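Local coordinates for protein putative oxidoreductase (Klebsiella pneumoniae subsp. pneumoniae MGH 78578, PDB 3E82) that is a putative oxidoreductase of the Gfo/Idh/MocA family that probably uses a nicotinamide cofactor bound in its Rossmann domain, at residues B[247-261]-B[272-285]. Sequence-based numbering, arbitrary orientation.
Sequences KGSVIKARADQQESQ and DWGQDDDPLVIYDA
K252 and R254 reach across to D276, D277 and D278 beyond the backbone pairing of antiparallel strands 248-252 and 280-284. These neighbours in the sheet of the C-terminal alpha/beta domain are zipped by paired bonds between S249 and Y283 and between I251 and V281. Beta-branched V250, I251, V281 and I282 suit extended strands: V250 CG2 lies 3.8 Å from I282 CG1 on the face that helix 131-142 covers, while on the other the Y283 ring offers I251 CD1 a flat edge, close to the second subunit.

R254 shows how the loops are tied. Its CB rests 3.4 Å from D278 OD2. With CG anti to the backbone N (chi1 -168°) and a bend at chi3, the chain runs alongside D278 in the opposite direction. NE lies 3.5 Å from D278 CB; CZ, also near that carbon, is 3.5 Å from D277 OD1, and NH1 is near the same oxygen. NH2 donates in the guanidinium plane to D277 OD1 (2.6 Å) and D276 OD1 (3.0 Å); D278 N reaches the latter from the opposite face. K252, long and flexible, brings NZ to D276 OD2 at 2.9 Å, which S131 also binds, to R254 O and to D278 OD2, which also accepts from R254 N.

Farther on, the Q261 amide can accept and donate at once: OE1 takes G274 N at 2.8 Å, NE2 donates to D272 O. G274 readily adopts the positive phi (67°) of this type II turn. Q258 CG sits over one face of W273, a CH-pi contact.

Two cations offset most of the charge of three carboxylates, leaving one negative on simple counting, and probably keep these aspartates ionised.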
ATOM      1  N   LYS B 247     -12.115   6.082 -14.029  1.00 24.73           N
ATOM      2  CA  LYS B 247     -11.926   6.541 -15.401  1.00 27.60           C
ATOM      3  C   LYS B 247     -10.451   6.559 -15.785  1.00 26.12           C
ATOM      4  O   LYS B 247     -10.107   6.642 -16.964  1.00 27.44           O
ATOM      5  CB  LYS B 247     -12.515   7.942 -15.588  1.00 30.64           C
ATOM      6  CG  LYS B 247     -13.934   7.949 -16.148  1.00 33.48           C
ATOM      7  CD  LYS B 247     -14.608   9.309 -15.979  1.00 38.96           C
ATOM      8  CE  LYS B 247     -13.792  10.467 -16.568  1.00 41.33           C
ATOM      9  NZ  LYS B 247     -13.738  10.472 -18.062  1.00 44.15           N
ATOM     10  N   GLY B 248      -9.576   6.477 -14.792  1.00 23.79           N
ATOM     11  CA  GLY B 248      -8.156   6.495 -15.081  1.00 22.72           C
ATOM     12  C   GLY B 248      -7.290   6.605 -13.846  1.00 23.60           C
ATOM     13  O   GLY B 248      -7.789   6.585 -12.713  1.00 21.44           O
ATOM     14  N   SER B 249      -5.984   6.728 -14.074  1.00 22.00           N
ATOM     15  CA  SER B 249      -5.004   6.823 -12.997  1.00 22.74           C
ATOM     16  C   SER B 249      -4.004   7.934 -13.265  1.00 23.30           C
ATOM     17  O   SER B 249      -3.857   8.403 -14.397  1.00 22.01           O
ATOM     18  CB  SER B 249      -4.219   5.509 -12.865  1.00 21.20           C
ATOM     19  OG  SER B 249      -5.066   4.408 -12.608  1.00 23.80           O
ATOM     20  N   VAL B 250      -3.311   8.346 -12.212  1.00 21.61           N
ATOM     21  CA  VAL B 250      -2.292   9.370 -12.331  1.00 20.87           C
ATOM     22  C   VAL B 250      -1.193   9.077 -11.324  1.00 21.73           C
ATOM     23  O   VAL B 250      -1.450   8.754 -10.161  1.00 20.69           O
ATOM     24  CB  VAL B 250      -2.863  10.793 -12.092  1.00 22.00           C
ATOM     25  CG1 VAL B 250      -3.402  10.914 -10.681  1.00 21.84           C
ATOM     26  CG2 VAL B 250      -1.780  11.836 -12.345  1.00 22.04           C
ATOM     27  N   ILE B 251       0.043   9.158 -11.791  1.00 21.30           N
ATOM     28  CA  ILE B 251       1.187   8.927 -10.936  1.00 20.80           C
ATOM     29  C   ILE B 251       2.093  10.143 -10.986  1.00 21.69           C
ATOM     30  O   ILE B 251       2.317  10.715 -12.056  1.00 22.85           O
ATOM     31  CB  ILE B 251       2.021   7.692 -11.396  1.00 22.10           C
ATOM     32  CG1 ILE B 251       1.250   6.390 -11.142  1.00 25.62           C
ATOM     33  CG2 ILE B 251       3.333   7.643 -10.641  1.00 22.76           C
ATOM     34  CD1 ILE B 251       0.032   6.202 -12.029  1.00 26.99           C
ATOM     35  N   LYS B 252       2.578  10.556  -9.822  1.00 20.23           N
ATOM     36  CA  LYS B 252       3.530  11.656  -9.728  1.00 19.27           C
ATOM     37  C   LYS B 252       4.725  10.948  -9.114  1.00 19.78           C
ATOM     38  O   LYS B 252       4.718  10.586  -7.939  1.00 21.09           O
ATOM     39  CB  LYS B 252       3.038  12.771  -8.799  1.00 18.21           C
ATOM     40  CG  LYS B 252       4.048  13.930  -8.649  1.00 18.70           C
ATOM     41  CD  LYS B 252       4.348  14.602  -9.997  1.00 18.91           C
ATOM     42  CE  LYS B 252       5.194  15.874  -9.850  1.00 17.48           C
ATOM     43  NZ  LYS B 252       6.547  15.603  -9.240  1.00 17.01           N
ATOM     44  N   ALA B 253       5.741  10.723  -9.927  1.00 20.49           N
ATOM     45  CA  ALA B 253       6.928  10.016  -9.489  1.00 22.79           C
ATOM     46  C   ALA B 253       7.747  10.700  -8.404  1.00 23.68           C
ATOM     47  O   ALA B 253       7.949  10.143  -7.321  1.00 23.26           O
ATOM     48  CB  ALA B 253       7.816   9.733 -10.699  1.00 22.67           C
ATOM     49  N   ARG B 254       8.204  11.913  -8.706  1.00 24.01           N
ATOM     50  CA  ARG B 254       9.072  12.681  -7.820  1.00 25.59           C
ATOM     51  C   ARG B 254       8.368  13.662  -6.874  1.00 25.20           C
ATOM     52  O   ARG B 254       7.269  14.132  -7.147  1.00 25.86           O
ATOM     53  CB  ARG B 254      10.099  13.426  -8.689  1.00 28.33           C
ATOM     54  CG  ARG B 254      11.262  14.059  -7.934  1.00 35.53           C
ATOM     55  CD  ARG B 254      12.201  14.806  -8.887  1.00 39.30           C
ATOM     56  NE  ARG B 254      11.469  15.787  -9.681  1.00 44.03           N
ATOM     57  CZ  ARG B 254      11.985  16.508 -10.673  1.00 47.49           C
ATOM     58  NH1 ARG B 254      13.261  16.370 -11.014  1.00 49.77           N
ATOM     59  NH2 ARG B 254      11.218  17.365 -11.334  1.00 48.38           N
ATOM     60  N   ALA B 255       9.021  13.973  -5.759  1.00 25.19           N
ATOM     61  CA  ALA B 255       8.461  14.893  -4.775  1.00 25.51           C
ATOM     62  C   ALA B 255       8.811  16.346  -5.071  1.00 24.75           C
ATOM     63  O   ALA B 255       9.746  16.635  -5.817  1.00 25.70           O
ATOM     64  CB  ALA B 255       8.954  14.525  -3.382  1.00 24.85           C
ATOM     65  N   ASP B 256       8.037  17.253  -4.482  1.00 22.79           N
ATOM     66  CA  ASP B 256       8.252  18.688  -4.616  1.00 23.13           C
ATOM     67  C   ASP B 256       9.705  18.972  -4.197  1.00 21.05           C
ATOM     68  O   ASP B 256      10.240  18.287  -3.326  1.00 21.49           O
ATOM     69  CB  ASP B 256       7.263  19.421  -3.696  1.00 21.27           C
ATOM     70  CG  ASP B 256       7.569  20.893  -3.558  1.00 20.98           C
ATOM     71  OD1 ASP B 256       6.963  21.715  -4.284  1.00 23.54           O
ATOM     72  OD2 ASP B 256       8.428  21.223  -2.721  1.00 20.39           O
ATOM     73  N   GLN B 257      10.339  19.973  -4.805  1.00 23.07           N
ATOM     74  CA  GLN B 257      11.736  20.294  -4.490  1.00 24.61           C
ATOM     75  C   GLN B 257      11.979  21.564  -3.667  1.00 24.82           C
ATOM     76  O   GLN B 257      13.127  21.993  -3.529  1.00 23.28           O
ATOM     77  CB  GLN B 257      12.569  20.409  -5.779  1.00 27.98           C
ATOM     78  CG  GLN B 257      12.183  21.606  -6.658  1.00 33.17           C
ATOM     79  CD  GLN B 257      13.299  22.073  -7.601  1.00 36.56           C
ATOM     80  OE1 GLN B 257      13.035  22.771  -8.584  1.00 37.04           O
ATOM     81  NE2 GLN B 257      14.544  21.703  -7.296  1.00 35.98           N
ATOM     82  N   GLN B 258      10.929  22.171  -3.125  1.00 23.27           N
ATOM     83  CA  GLN B 258      11.123  23.394  -2.350  1.00 25.23           C
ATOM     84  C   GLN B 258      12.060  23.193  -1.171  1.00 25.51           C
ATOM     85  O   GLN B 258      12.934  24.025  -0.925  1.00 24.17           O
ATOM     86  CB  GLN B 258       9.790  23.943  -1.838  1.00 24.17           C
ATOM     87  CG  GLN B 258       8.874  24.429  -2.927  1.00 24.59           C
ATOM     88  CD  GLN B 258       7.544  24.880  -2.383  1.00 24.86           C
ATOM     89  OE1 GLN B 258       7.460  25.864  -1.640  1.00 24.58           O
ATOM     90  NE2 GLN B 258       6.492  24.157  -2.733  1.00 21.82           N
ATOM     91  N   GLU B 259      11.889  22.096  -0.442  1.00 26.62           N
ATOM     92  CA  GLU B 259      12.752  21.851   0.705  1.00 27.85           C
ATOM     93  C   GLU B 259      14.223  21.791   0.295  1.00 27.55           C
ATOM     94  O   GLU B 259      15.073  22.412   0.935  1.00 27.43           O
ATOM     95  CB  GLU B 259      12.363  20.557   1.426  1.00 29.00           C
ATOM     96  CG  GLU B 259      13.145  20.357   2.724  1.00 35.87           C
ATOM     97  CD  GLU B 259      12.847  19.038   3.415  1.00 38.35           C
ATOM     98  OE1 GLU B 259      13.160  17.972   2.837  1.00 40.15           O
ATOM     99  OE2 GLU B 259      12.306  19.070   4.542  1.00 41.28           O
ATOM    100  N   SER B 260      14.523  21.051  -0.771  1.00 27.40           N
ATOM    101  CA  SER B 260      15.902  20.931  -1.247  1.00 28.07           C
ATOM    102  C   SER B 260      16.417  22.292  -1.670  1.00 27.25           C
ATOM    103  O   SER B 260      17.585  22.622  -1.449  1.00 26.50           O
ATOM    104  CB  SER B 260      15.987  19.975  -2.435  1.00 28.99           C
ATOM    105  OG  SER B 260      15.454  18.715  -2.089  1.00 33.93           O
ATOM    106  N   GLN B 261      15.548  23.079  -2.295  1.00 26.25           N
ATOM    107  CA  GLN B 261      15.939  24.408  -2.719  1.00 26.82           C
ATOM    108  C   GLN B 261      16.279  25.249  -1.478  1.00 27.43           C
ATOM    109  O   GLN B 261      17.309  25.914  -1.443  1.00 27.57           O
ATOM    110  CB  GLN B 261      14.818  25.052  -3.545  1.00 26.12           C
ATOM    111  CG  GLN B 261      14.599  24.361  -4.892  1.00 27.01           C
ATOM    112  CD  GLN B 261      13.566  25.055  -5.752  1.00 27.40           C
ATOM    113  OE1 GLN B 261      12.401  25.167  -5.374  1.00 27.14           O
ATOM    114  NE2 GLN B 261      13.988  25.526  -6.921  1.00 26.17           N
ATOM    115  N   ASP B 272      13.623  29.912 -10.241  1.00 33.98           N
ATOM    116  CA  ASP B 272      13.257  28.497 -10.265  1.00 34.21           C
ATOM    117  C   ASP B 272      12.582  27.953  -9.005  1.00 32.66           C
ATOM    118  O   ASP B 272      12.433  26.737  -8.858  1.00 32.27           O
ATOM    119  CB  ASP B 272      14.498  27.656 -10.570  1.00 34.98           C
ATOM    120  CG  ASP B 272      15.344  28.247 -11.691  1.00 38.81           C
ATOM    121  OD1 ASP B 272      14.771  28.632 -12.735  1.00 38.87           O
ATOM    122  OD2 ASP B 272      16.581  28.318 -11.529  1.00 38.00           O
ATOM    123  N   TRP B 273      12.173  28.841  -8.105  1.00 31.01           N
ATOM    124  CA  TRP B 273      11.519  28.431  -6.862  1.00 28.52           C
ATOM    125  C   TRP B 273      10.256  27.605  -7.133  1.00 27.68           C
ATOM    126  O   TRP B 273       9.389  28.015  -7.898  1.00 26.81           O
ATOM    127  CB  TRP B 273      11.175  29.677  -6.023  1.00 27.57           C
ATOM    128  CG  TRP B 273      10.346  29.410  -4.781  1.00 24.05           C
ATOM    129  CD1 TRP B 273       9.046  29.767  -4.571  1.00 23.85           C
ATOM    130  CD2 TRP B 273      10.768  28.724  -3.595  1.00 23.63           C
ATOM    131  NE1 TRP B 273       8.629  29.345  -3.329  1.00 23.63           N
ATOM    132  CE2 TRP B 273       9.666  28.701  -2.710  1.00 22.15           C
ATOM    133  CE3 TRP B 273      11.970  28.125  -3.195  1.00 23.81           C
ATOM    134  CZ2 TRP B 273       9.730  28.100  -1.449  1.00 23.41           C
ATOM    135  CZ3 TRP B 273      12.034  27.524  -1.936  1.00 23.11           C
ATOM    136  CH2 TRP B 273      10.919  27.518  -1.080  1.00 24.75           C
ATOM    137  N   GLY B 274      10.172  26.427  -6.519  1.00 28.38           N
ATOM    138  CA  GLY B 274       9.002  25.578  -6.688  1.00 28.61           C
ATOM    139  C   GLY B 274       8.736  24.961  -8.054  1.00 29.56           C
ATOM    140  O   GLY B 274       7.692  24.333  -8.256  1.00 27.49           O
ATOM    141  N   GLN B 275       9.656  25.126  -8.998  1.00 29.56           N
ATOM    142  CA  GLN B 275       9.458  24.552 -10.321  1.00 30.23           C
ATOM    143  C   GLN B 275       9.563  23.043 -10.230  1.00 28.25           C
ATOM    144  O   GLN B 275      10.358  22.514  -9.453  1.00 27.43           O
ATOM    145  CB  GLN B 275      10.493  25.099 -11.309  1.00 32.21           C
ATOM    146  CG  GLN B 275      10.224  26.546 -11.701  1.00 36.43           C
ATOM    147  CD  GLN B 275       8.895  26.706 -12.415  1.00 38.13           C
ATOM    148  OE1 GLN B 275       8.216  27.723 -12.272  1.00 39.67           O
ATOM    149  NE2 GLN B 275       8.520  25.703 -13.195  1.00 40.40           N
ATOM    150  N   ASP B 276       8.755  22.350 -11.024  1.00 28.44           N
ATOM    151  CA  ASP B 276       8.755  20.896 -11.021  1.00 27.99           C
ATOM    152  C   ASP B 276       8.619  20.378 -12.451  1.00 29.26           C
ATOM    153  O   ASP B 276       7.520  20.350 -13.009  1.00 28.14           O
ATOM    154  CB  ASP B 276       7.591  20.387 -10.172  1.00 26.23           C
ATOM    155  CG  ASP B 276       7.722  18.920  -9.825  1.00 26.57           C
ATOM    156  OD1 ASP B 276       8.492  18.209 -10.508  1.00 25.40           O
ATOM    157  OD2 ASP B 276       7.045  18.482  -8.871  1.00 23.32           O
ATOM    158  N   ASP B 277       9.735  19.960 -13.039  1.00 30.85           N
ATOM    159  CA  ASP B 277       9.717  19.457 -14.404  1.00 33.08           C
ATOM    160  C   ASP B 277       9.468  17.944 -14.493  1.00 33.51           C
ATOM    161  O   ASP B 277       9.756  17.314 -15.511  1.00 34.35           O
ATOM    162  CB  ASP B 277      11.016  19.842 -15.120  1.00 35.06           C
ATOM    163  CG  ASP B 277      12.234  19.186 -14.514  1.00 38.06           C
ATOM    164  OD1 ASP B 277      12.120  18.633 -13.399  1.00 40.59           O
ATOM    165  OD2 ASP B 277      13.310  19.231 -15.151  1.00 41.83           O
ATOM    166  N   ASP B 278       8.943  17.368 -13.413  1.00 32.24           N
ATOM    167  CA  ASP B 278       8.598  15.950 -13.383  1.00 30.85           C
ATOM    168  C   ASP B 278       7.097  16.004 -13.600  1.00 29.17           C
ATOM    169  O   ASP B 278       6.345  16.419 -12.723  1.00 28.56           O
ATOM    170  CB  ASP B 278       8.915  15.321 -12.024  1.00 31.48           C
ATOM    171  CG  ASP B 278       8.467  13.866 -11.936  1.00 32.27           C
ATOM    172  OD1 ASP B 278       8.965  13.041 -12.732  1.00 33.54           O
ATOM    173  OD2 ASP B 278       7.619  13.543 -11.075  1.00 32.54           O
ATOM    174  N   PRO B 279       6.639  15.582 -14.782  1.00 28.47           N
ATOM    175  CA  PRO B 279       5.213  15.623 -15.074  1.00 27.56           C
ATOM    176  C   PRO B 279       4.335  14.584 -14.411  1.00 27.29           C
ATOM    177  O   PRO B 279       4.804  13.573 -13.891  1.00 25.83           O
ATOM    178  CB  PRO B 279       5.185  15.490 -16.586  1.00 27.75           C
ATOM    179  CG  PRO B 279       6.263  14.489 -16.811  1.00 27.87           C
ATOM    180  CD  PRO B 279       7.383  14.976 -15.901  1.00 27.99           C
ATOM    181  N   LEU B 280       3.045  14.871 -14.434  1.00 25.81           N
ATOM    182  CA  LEU B 280       2.051  13.967 -13.912  1.00 25.61           C
ATOM    183  C   LEU B 280       1.871  12.988 -15.070  1.00 26.69           C
ATOM    184  O   LEU B 280       1.780  13.413 -16.228  1.00 26.46           O
ATOM    185  CB  LEU B 280       0.753  14.729 -13.654  1.00 24.23           C
ATOM    186  CG  LEU B 280       0.794  15.804 -12.558  1.00 24.21           C
ATOM    187  CD1 LEU B 280      -0.089  16.984 -12.957  1.00 22.87           C
ATOM    188  CD2 LEU B 280       0.341  15.204 -11.227  1.00 20.55           C
ATOM    189  N   VAL B 281       1.867  11.692 -14.777  1.00 25.29           N
ATOM    190  CA  VAL B 281       1.669  10.687 -15.818  1.00 24.87           C
ATOM    191  C   VAL B 281       0.250  10.138 -15.643  1.00 24.93           C
ATOM    192  O   VAL B 281      -0.071   9.515 -14.625  1.00 23.86           O
ATOM    193  CB  VAL B 281       2.718   9.547 -15.710  1.00 26.56           C
ATOM    194  CG1 VAL B 281       2.479   8.513 -16.791  1.00 26.81           C
ATOM    195  CG2 VAL B 281       4.126  10.120 -15.844  1.00 25.99           C
ATOM    196  N   ILE B 282      -0.598  10.392 -16.636  1.00 23.07           N
ATOM    197  CA  ILE B 282      -1.996   9.977 -16.592  1.00 22.36           C
ATOM    198  C   ILE B 282      -2.332   8.819 -17.528  1.00 23.48           C
ATOM    199  O   ILE B 282      -1.938   8.817 -18.696  1.00 23.95           O
ATOM    200  CB  ILE B 282      -2.920  11.160 -16.954  1.00 22.02           C
ATOM    201  CG1 ILE B 282      -2.671  12.329 -16.002  1.00 22.24           C
ATOM    202  CG2 ILE B 282      -4.377  10.719 -16.915  1.00 22.97           C
ATOM    203  CD1 ILE B 282      -3.408  13.609 -16.391  1.00 23.27           C
ATOM    204  N   TYR B 283      -3.076   7.849 -17.003  1.00 22.42           N
ATOM    205  CA  TYR B 283      -3.509   6.674 -17.758  1.00 23.76           C
ATOM    206  C   TYR B 283      -5.024   6.743 -17.892  1.00 25.88           C
ATOM    207  O   TYR B 283      -5.728   6.826 -16.889  1.00 26.23           O
ATOM    208  CB  TYR B 283      -3.156   5.389 -17.001  1.00 23.74           C
ATOM    209  CG  TYR B 283      -1.684   5.165 -16.806  1.00 23.75           C
ATOM    210  CD1 TYR B 283      -0.931   4.487 -17.760  1.00 24.22           C
ATOM    211  CD2 TYR B 283      -1.036   5.652 -15.680  1.00 24.67           C
ATOM    212  CE1 TYR B 283       0.432   4.300 -17.592  1.00 27.67           C
ATOM    213  CE2 TYR B 283       0.326   5.474 -15.497  1.00 24.93           C
ATOM    214  CZ  TYR B 283       1.057   4.799 -16.455  1.00 28.90           C
ATOM    215  OH  TYR B 283       2.413   4.631 -16.282  1.00 28.99           O
ATOM    216  N   ASP B 284      -5.537   6.723 -19.116  1.00 27.08           N
ATOM    217  CA  ASP B 284      -6.983   6.759 -19.295  1.00 29.10           C
ATOM    218  C   ASP B 284      -7.489   5.334 -19.525  1.00 29.56           C
ATOM    219  O   ASP B 284      -6.707   4.385 -19.486  1.00 28.63           O
ATOM    220  CB  ASP B 284      -7.362   7.674 -20.465  1.00 30.26           C
ATOM    221  CG  ASP B 284      -6.846   7.171 -21.795  1.00 32.44           C
ATOM    222  OD1 ASP B 284      -6.107   6.165 -21.821  1.00 31.40           O
ATOM    223  OD2 ASP B 284      -7.181   7.797 -22.819  1.00 36.13           O
ATOM    224  N   ALA B 285      -8.791   5.191 -19.759  1.00 31.59           N
ATOM    225  CA  ALA B 285      -9.399   3.880 -19.975  1.00 34.88           C
ATOM    226  C   ALA B 285      -8.705   3.045 -21.045  1.00 36.95           C
ATOM    227  O   ALA B 285      -8.846   1.823 -21.067  1.00 37.81           O
ATOM    228  CB  ALA B 285     -10.885   4.039 -20.316  1.00 34.21           C
TER
HETATM  229  O   HOH W   1     -10.453   7.332 -19.520  1.00 42.98           O
HETATM  230  O   HOH W   2       9.586  16.725  -8.331  1.00 40.58           O
HETATM  231  O   HOH W   3       8.842  21.391  -6.666  1.00 30.06           O